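Local coordinates for protein tyrosinase (Burkholderia thailandensis, PDB 5ZRD) that probably hydroxylates monophenols and oxidises the resulting catechols to quinones at a centre of two copper ions, as a tyrosinase, at residues A[13-21]-A[130-139]. Sequence-based numbering, arbitrary orientation.
Sequences SVRDLQKRY and PSILTQEKFE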
ATOM      1  N   SER A  13      20.621 -29.017 -37.245  1.00 30.93           N
ATOM      2  CA  SER A  13      21.306 -27.741 -37.375  1.00 36.97           C
ATOM      3  C   SER A  13      20.692 -26.929 -38.526  1.00 37.05           C
ATOM      4  O   SER A  13      20.576 -27.440 -39.640  1.00 38.70           O
ATOM      5  CB  SER A  13      22.780 -27.942 -37.596  1.00 36.41           C
ATOM      6  OG  SER A  13      23.376 -26.762 -38.108  1.00 41.21           O
ATOM      7  N   VAL A  14      20.350 -25.664 -38.250  1.00 39.13           N
ATOM      8  CA  VAL A  14      19.754 -24.773 -39.237  1.00 43.17           C
ATOM      9  C   VAL A  14      20.716 -24.613 -40.417  1.00 40.38           C
ATOM     10  O   VAL A  14      20.295 -24.519 -41.569  1.00 42.87           O
ATOM     11  CB  VAL A  14      19.347 -23.412 -38.631  1.00 48.69           C
ATOM     12  CG1 VAL A  14      20.379 -22.327 -38.871  1.00 47.74           C
ATOM     13  CG2 VAL A  14      18.010 -22.952 -39.188  1.00 57.90           C
ATOM     14  N   ARG A  15      21.996 -24.588 -40.130  1.00 38.13           N
ATOM     15  CA  ARG A  15      22.964 -24.435 -41.167  1.00 41.65           C
ATOM     16  C   ARG A  15      22.887 -25.641 -42.109  1.00 50.57           C
ATOM     17  O   ARG A  15      23.026 -25.480 -43.338  1.00 46.41           O
ATOM     18  CB  ARG A  15      24.366 -24.306 -40.583  1.00 39.41           C
ATOM     19  CG  ARG A  15      25.480 -24.496 -41.597  1.00 44.40           C
ATOM     20  CD  ARG A  15      25.497 -23.392 -42.620  1.00 48.48           C
ATOM     21  NE  ARG A  15      26.704 -23.471 -43.423  1.00 49.89           N
ATOM     22  CZ  ARG A  15      26.800 -23.030 -44.670  1.00 52.21           C
ATOM     23  NH1 ARG A  15      27.812 -23.428 -45.421  1.00 57.75           N
ATOM     24  NH2 ARG A  15      25.882 -22.223 -45.168  1.00 49.25           N
ATOM     25  N   ASP A  16      22.687 -26.829 -41.537  1.00 48.70           N
ATOM     26  CA  ASP A  16      22.569 -28.042 -42.332  1.00 51.10           C
ATOM     27  C   ASP A  16      21.306 -27.988 -43.220  1.00 49.92           C
ATOM     28  O   ASP A  16      21.355 -28.483 -44.350  1.00 45.56           O
ATOM     29  CB  ASP A  16      22.578 -29.290 -41.409  1.00 58.49           C
ATOM     30  CG  ASP A  16      22.427 -30.608 -42.160  1.00 56.41           C
ATOM     31  OD1 ASP A  16      23.292 -30.872 -43.014  1.00 63.33           O
ATOM     32  OD2 ASP A  16      21.462 -31.369 -41.876  1.00 49.69           O
ATOM     33  N   LEU A  17      20.194 -27.420 -42.717  1.00 44.91           N
ATOM     34  CA  LEU A  17      18.955 -27.331 -43.499  1.00 46.12           C
ATOM     35  C   LEU A  17      19.147 -26.374 -44.689  1.00 51.30           C
ATOM     36  O   LEU A  17      18.524 -26.551 -45.735  1.00 46.53           O
ATOM     37  CB  LEU A  17      17.805 -26.874 -42.600  1.00 46.71           C
ATOM     38  CG  LEU A  17      17.417 -27.819 -41.453  1.00 52.39           C
ATOM     39  CD1 LEU A  17      16.052 -27.474 -40.881  1.00 48.63           C
ATOM     40  CD2 LEU A  17      17.417 -29.279 -41.883  1.00 53.77           C
ATOM     41  N   GLN A  18      20.018 -25.377 -44.540  1.00 49.84           N
ATOM     42  CA  GLN A  18      20.190 -24.362 -45.552  1.00 52.34           C
ATOM     43  C   GLN A  18      21.096 -24.906 -46.656  1.00 55.70           C
ATOM     44  O   GLN A  18      21.017 -24.464 -47.786  1.00 55.94           O
ATOM     45  CB  GLN A  18      20.794 -23.088 -44.964  1.00 51.67           C
ATOM     46  CG  GLN A  18      20.635 -21.864 -45.863  1.00 51.86           C
ATOM     47  CD  GLN A  18      21.173 -20.581 -45.265  1.00 51.32           C
ATOM     48  OE1 GLN A  18      21.325 -19.582 -45.957  1.00 57.00           O
ATOM     49  NE2 GLN A  18      21.470 -20.580 -43.975  1.00 46.84           N
ATOM     50  N   LYS A  19      21.976 -25.822 -46.298  1.00 55.89           N
ATOM     51  CA  LYS A  19      22.889 -26.431 -47.246  1.00 55.44           C
ATOM     52  C   LYS A  19      22.113 -27.441 -48.100  1.00 55.41           C
ATOM     53  O   LYS A  19      22.262 -27.506 -49.299  1.00 55.55           O
ATOM     54  CB  LYS A  19      24.036 -27.114 -46.493  1.00 57.53           C
ATOM     55  CG  LYS A  19      25.383 -26.399 -46.561  1.00 60.76           C
ATOM     56  CD  LYS A  19      26.330 -26.735 -45.417  1.00 64.74           C
ATOM     57  CE  LYS A  19      26.367 -28.206 -45.050  1.00 69.95           C
ATOM     58  NZ  LYS A  19      26.805 -28.398 -43.649  1.00 73.52           N
ATOM     59  N   ARG A  20      21.293 -28.248 -47.453  1.00 60.24           N
ATOM     60  CA  ARG A  20      20.384 -29.136 -48.167  1.00 56.82           C
ATOM     61  C   ARG A  20      19.556 -28.309 -49.171  1.00 58.75           C
ATOM     62  O   ARG A  20      19.542 -28.644 -50.355  1.00 60.52           O
ATOM     63  CB  ARG A  20      19.583 -29.971 -47.157  1.00 52.35           C
ATOM     64  CG  ARG A  20      20.436 -31.040 -46.482  1.00 53.23           C
ATOM     65  CD  ARG A  20      19.890 -31.584 -45.180  1.00 59.20           C
ATOM     66  NE  ARG A  20      19.194 -32.854 -45.322  1.00 77.67           N
ATOM     67  CZ  ARG A  20      19.543 -33.996 -44.720  1.00 87.75           C
ATOM     68  NH1 ARG A  20      20.638 -34.062 -43.977  1.00 77.17           N
ATOM     69  NH2 ARG A  20      18.774 -35.065 -44.850  1.00 83.64           N
ATOM     70  N   TYR A  21      18.935 -27.201 -48.745  1.00 58.08           N
ATOM     71  CA  TYR A  21      18.212 -26.298 -49.679  1.00 53.91           C
ATOM     72  C   TYR A  21      19.130 -25.816 -50.819  1.00 56.79           C
ATOM     73  O   TYR A  21      18.717 -25.842 -51.964  1.00 52.77           O
ATOM     74  CB  TYR A  21      17.621 -25.087 -48.948  1.00 53.48           C
ATOM     75  CG  TYR A  21      16.833 -24.128 -49.814  1.00 51.50           C
ATOM     76  CD1 TYR A  21      17.456 -23.179 -50.620  1.00 53.20           C
ATOM     77  CD2 TYR A  21      15.451 -24.167 -49.825  1.00 49.09           C
ATOM     78  CE1 TYR A  21      16.723 -22.296 -51.404  1.00 51.98           C
ATOM     79  CE2 TYR A  21      14.704 -23.288 -50.595  1.00 52.01           C
ATOM     80  CZ  TYR A  21      15.338 -22.361 -51.396  1.00 50.84           C
ATOM     81  OH  TYR A  21      14.568 -21.518 -52.135  1.00 50.10           O
ATOM     82  N   PRO A 130      23.950 -17.853 -39.802  1.00 38.68           N
ATOM     83  CA  PRO A 130      23.471 -18.375 -41.096  1.00 41.55           C
ATOM     84  C   PRO A 130      22.513 -17.384 -41.769  1.00 38.50           C
ATOM     85  O   PRO A 130      21.642 -16.858 -41.076  1.00 40.46           O
ATOM     86  CB  PRO A 130      22.741 -19.681 -40.718  1.00 39.74           C
ATOM     87  CG  PRO A 130      23.524 -20.180 -39.533  1.00 40.54           C
ATOM     88  CD  PRO A 130      23.898 -18.909 -38.780  1.00 39.40           C
ATOM     89  N   SER A 131      22.646 -17.167 -43.083  1.00 40.83           N
ATOM     90  CA  SER A 131      21.857 -16.098 -43.768  1.00 42.26           C
ATOM     91  C   SER A 131      20.353 -16.427 -43.778  1.00 37.40           C
ATOM     92  O   SER A 131      19.545 -15.518 -43.912  1.00 38.48           O
ATOM     93  CB  SER A 131      22.351 -15.843 -45.155  1.00 42.98           C
ATOM     94  OG  SER A 131      22.236 -17.030 -45.929  1.00 47.52           O
ATOM     95  N   ILE A 132      19.939 -17.677 -43.585  1.00 34.05           N
ATOM     96  CA  ILE A 132      18.476 -17.944 -43.559  1.00 34.23           C
ATOM     97  C   ILE A 132      17.847 -17.171 -42.399  1.00 32.20           C
ATOM     98  O   ILE A 132      16.690 -16.828 -42.496  1.00 35.22           O
ATOM     99  CB  ILE A 132      18.126 -19.449 -43.494  1.00 38.20           C
ATOM    100  CG1 ILE A 132      16.616 -19.708 -43.522  1.00 42.71           C
ATOM    101  CG2 ILE A 132      18.744 -20.102 -42.269  1.00 40.76           C
ATOM    102  CD1 ILE A 132      15.912 -19.134 -44.717  1.00 43.59           C
ATOM    103  N   LEU A 133      18.588 -16.924 -41.312  1.00 37.83           N
ATOM    104  CA  LEU A 133      18.069 -16.182 -40.129  1.00 35.54           C
ATOM    105  C   LEU A 133      18.197 -14.666 -40.323  1.00 34.58           C
ATOM    106  O   LEU A 133      17.625 -13.933 -39.537  1.00 37.38           O
ATOM    107  CB  LEU A 133      18.843 -16.579 -38.866  1.00 36.67           C
ATOM    108  CG  LEU A 133      18.831 -18.056 -38.475  1.00 36.34           C
ATOM    109  CD1 LEU A 133      19.526 -18.262 -37.130  1.00 35.17           C
ATOM    110  CD2 LEU A 133      17.416 -18.593 -38.434  1.00 38.46           C
ATOM    111  N   THR A 134      18.969 -14.189 -41.291  1.00 35.31           N
ATOM    112  CA  THR A 134      19.131 -12.717 -41.448  1.00 41.33           C
ATOM    113  C   THR A 134      18.566 -12.174 -42.774  1.00 45.56           C
ATOM    114  O   THR A 134      18.245 -10.992 -42.830  1.00 43.67           O
ATOM    115  CB  THR A 134      20.602 -12.311 -41.348  1.00 39.02           C
ATOM    116  OG1 THR A 134      21.353 -12.973 -42.373  1.00 39.67           O
ATOM    117  CG2 THR A 134      21.164 -12.658 -39.986  1.00 41.35           C
ATOM    118  N   GLN A 135      18.434 -12.998 -43.815  1.00 43.17           N
ATOM    119  CA  GLN A 135      18.100 -12.485 -45.159  1.00 47.69           C
ATOM    120  C   GLN A 135      16.659 -11.956 -45.202  1.00 44.60           C
ATOM    121  O   GLN A 135      15.781 -12.397 -44.423  1.00 41.72           O
ATOM    122  CB  GLN A 135      18.322 -13.559 -46.228  1.00 44.68           C
ATOM    123  CG  GLN A 135      17.240 -14.626 -46.208  1.00 48.03           C
ATOM    124  CD  GLN A 135      17.634 -15.863 -46.975  1.00 46.61           C
ATOM    125  OE1 GLN A 135      18.782 -16.287 -46.926  1.00 49.66           O
ATOM    126  NE2 GLN A 135      16.679 -16.447 -47.685  1.00 47.21           N
ATOM    127  N   GLU A 136      16.450 -11.042 -46.168  1.00 43.70           N
ATOM    128  CA  GLU A 136      15.228 -10.219 -46.322  1.00 44.74           C
ATOM    129  C   GLU A 136      14.060 -11.056 -46.820  1.00 40.37           C
ATOM    130  O   GLU A 136      12.919 -10.812 -46.419  1.00 38.42           O
ATOM    131  CB  GLU A 136      15.430  -9.062 -47.303  1.00 52.73           C
ATOM    132  CG  GLU A 136      16.223  -7.905 -46.706  1.00 64.53           C
ATOM    133  CD  GLU A 136      16.120  -6.571 -47.432  1.00 78.22           C
ATOM    134  OE1 GLU A 136      15.553  -6.525 -48.573  1.00 76.37           O
ATOM    135  OE2 GLU A 136      16.603  -5.573 -46.847  1.00 80.35           O
ATOM    136  N   LYS A 137      14.367 -12.026 -47.669  1.00 41.84           N
ATOM    137  CA  LYS A 137      13.358 -12.687 -48.491  1.00 48.63           C
ATOM    138  C   LYS A 137      13.473 -14.205 -48.410  1.00 46.09           C
ATOM    139  O   LYS A 137      14.496 -14.757 -47.998  1.00 42.75           O
ATOM    140  CB  LYS A 137      13.539 -12.290 -49.958  1.00 53.54           C
ATOM    141  CG  LYS A 137      13.339 -10.809 -50.237  1.00 54.26           C
ATOM    142  CD  LYS A 137      11.991 -10.297 -49.796  1.00 54.30           C
ATOM    143  CE  LYS A 137      11.795  -8.839 -50.144  1.00 61.14           C
ATOM    144  NZ  LYS A 137      10.466  -8.359 -49.693  1.00 63.44           N
ATOM    145  N   PHE A 138      12.403 -14.849 -48.845  1.00 45.05           N
ATOM    146  CA  PHE A 138      12.425 -16.284 -49.063  1.00 45.50           C
ATOM    147  C   PHE A 138      11.456 -16.643 -50.202  1.00 49.65           C
ATOM    148  O   PHE A 138      10.392 -16.028 -50.332  1.00 46.06           O
ATOM    149  CB  PHE A 138      12.040 -16.994 -47.761  1.00 44.04           C
ATOM    150  CG  PHE A 138      12.312 -18.473 -47.773  1.00 40.75           C
ATOM    151  CD1 PHE A 138      13.614 -18.946 -47.709  1.00 39.29           C
ATOM    152  CD2 PHE A 138      11.263 -19.388 -47.854  1.00 44.69           C
ATOM    153  CE1 PHE A 138      13.865 -20.308 -47.782  1.00 41.07           C
ATOM    154  CE2 PHE A 138      11.513 -20.754 -47.889  1.00 39.46           C
ATOM    155  CZ  PHE A 138      12.814 -21.206 -47.848  1.00 40.50           C
ATOM    156  N   GLU A 139      11.785 -17.675 -50.974  1.00 54.44           N
ATOM    157  CA  GLU A 139      10.871 -18.223 -51.996  1.00 53.51           C
ATOM    158  C   GLU A 139      10.058 -19.388 -51.403  1.00 57.10           C
ATOM    159  O   GLU A 139      10.572 -20.492 -51.156  1.00 54.91           O
ATOM    160  CB  GLU A 139      11.680 -18.643 -53.226  1.00 57.39           C
ATOM    161  CG  GLU A 139      10.862 -18.761 -54.506  1.00 68.30           C
ATOM    162  CD  GLU A 139      10.208 -17.497 -55.063  1.00 75.09           C
ATOM    163  OE1 GLU A 139      10.373 -16.396 -54.479  1.00 70.74           O
ATOM    164  OE2 GLU A 139       9.504 -17.624 -56.086  1.00 85.34           O
TER
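Three side chains one helical turn apart, V14, Q18 and Y21, form a ridge on helix 14-21 that fits against the uneven surface of residues 130-139. At its start V14 meets the ring of P130, CG1 resting 3.9 Å from P130 CG, while its other methyl, CG2, faces I132 CG2 at 4.3 Å and the tip of L133. The two methyls straddle I132 CG2, CG1 turned to the proline and CG2 to L133; R15 CB approaches the same P130 CG. Q18 is the long central projection: with CG anti to the backbone N (chi1 -163°) and the rest extended, it drives its amide into the bend at residues 130-132. The amide carbon, Q18 CD, comes within 3.6 Å of I132 N, and the group is bordered by P130 CB, the hydroxyl of S131 and CB and CG2 of I132. Farther along, Y21 and F138 lie alongside each other, pointing opposite ways, their ring planes inclined at 43° and Y21 CE2 3.9 Å from F138 CZ; Y21 OH ends near CB of E139. Q135 spans the bend before the strand, donating from NE2 to K137 O (2.8 Å) and bringing that nitrogen to the edge of the F138 ring. This partly buried contact joins the N-terminal helix to the start of the hairpin 137-140/143-146 in the tyrosinase central domain. L29 of helix 27-41 touches both Y21 and I132, V33 of that helix meets F138, and F318 of helix 315-334, which also carries the copper ligand H320, packs against V14 and L133.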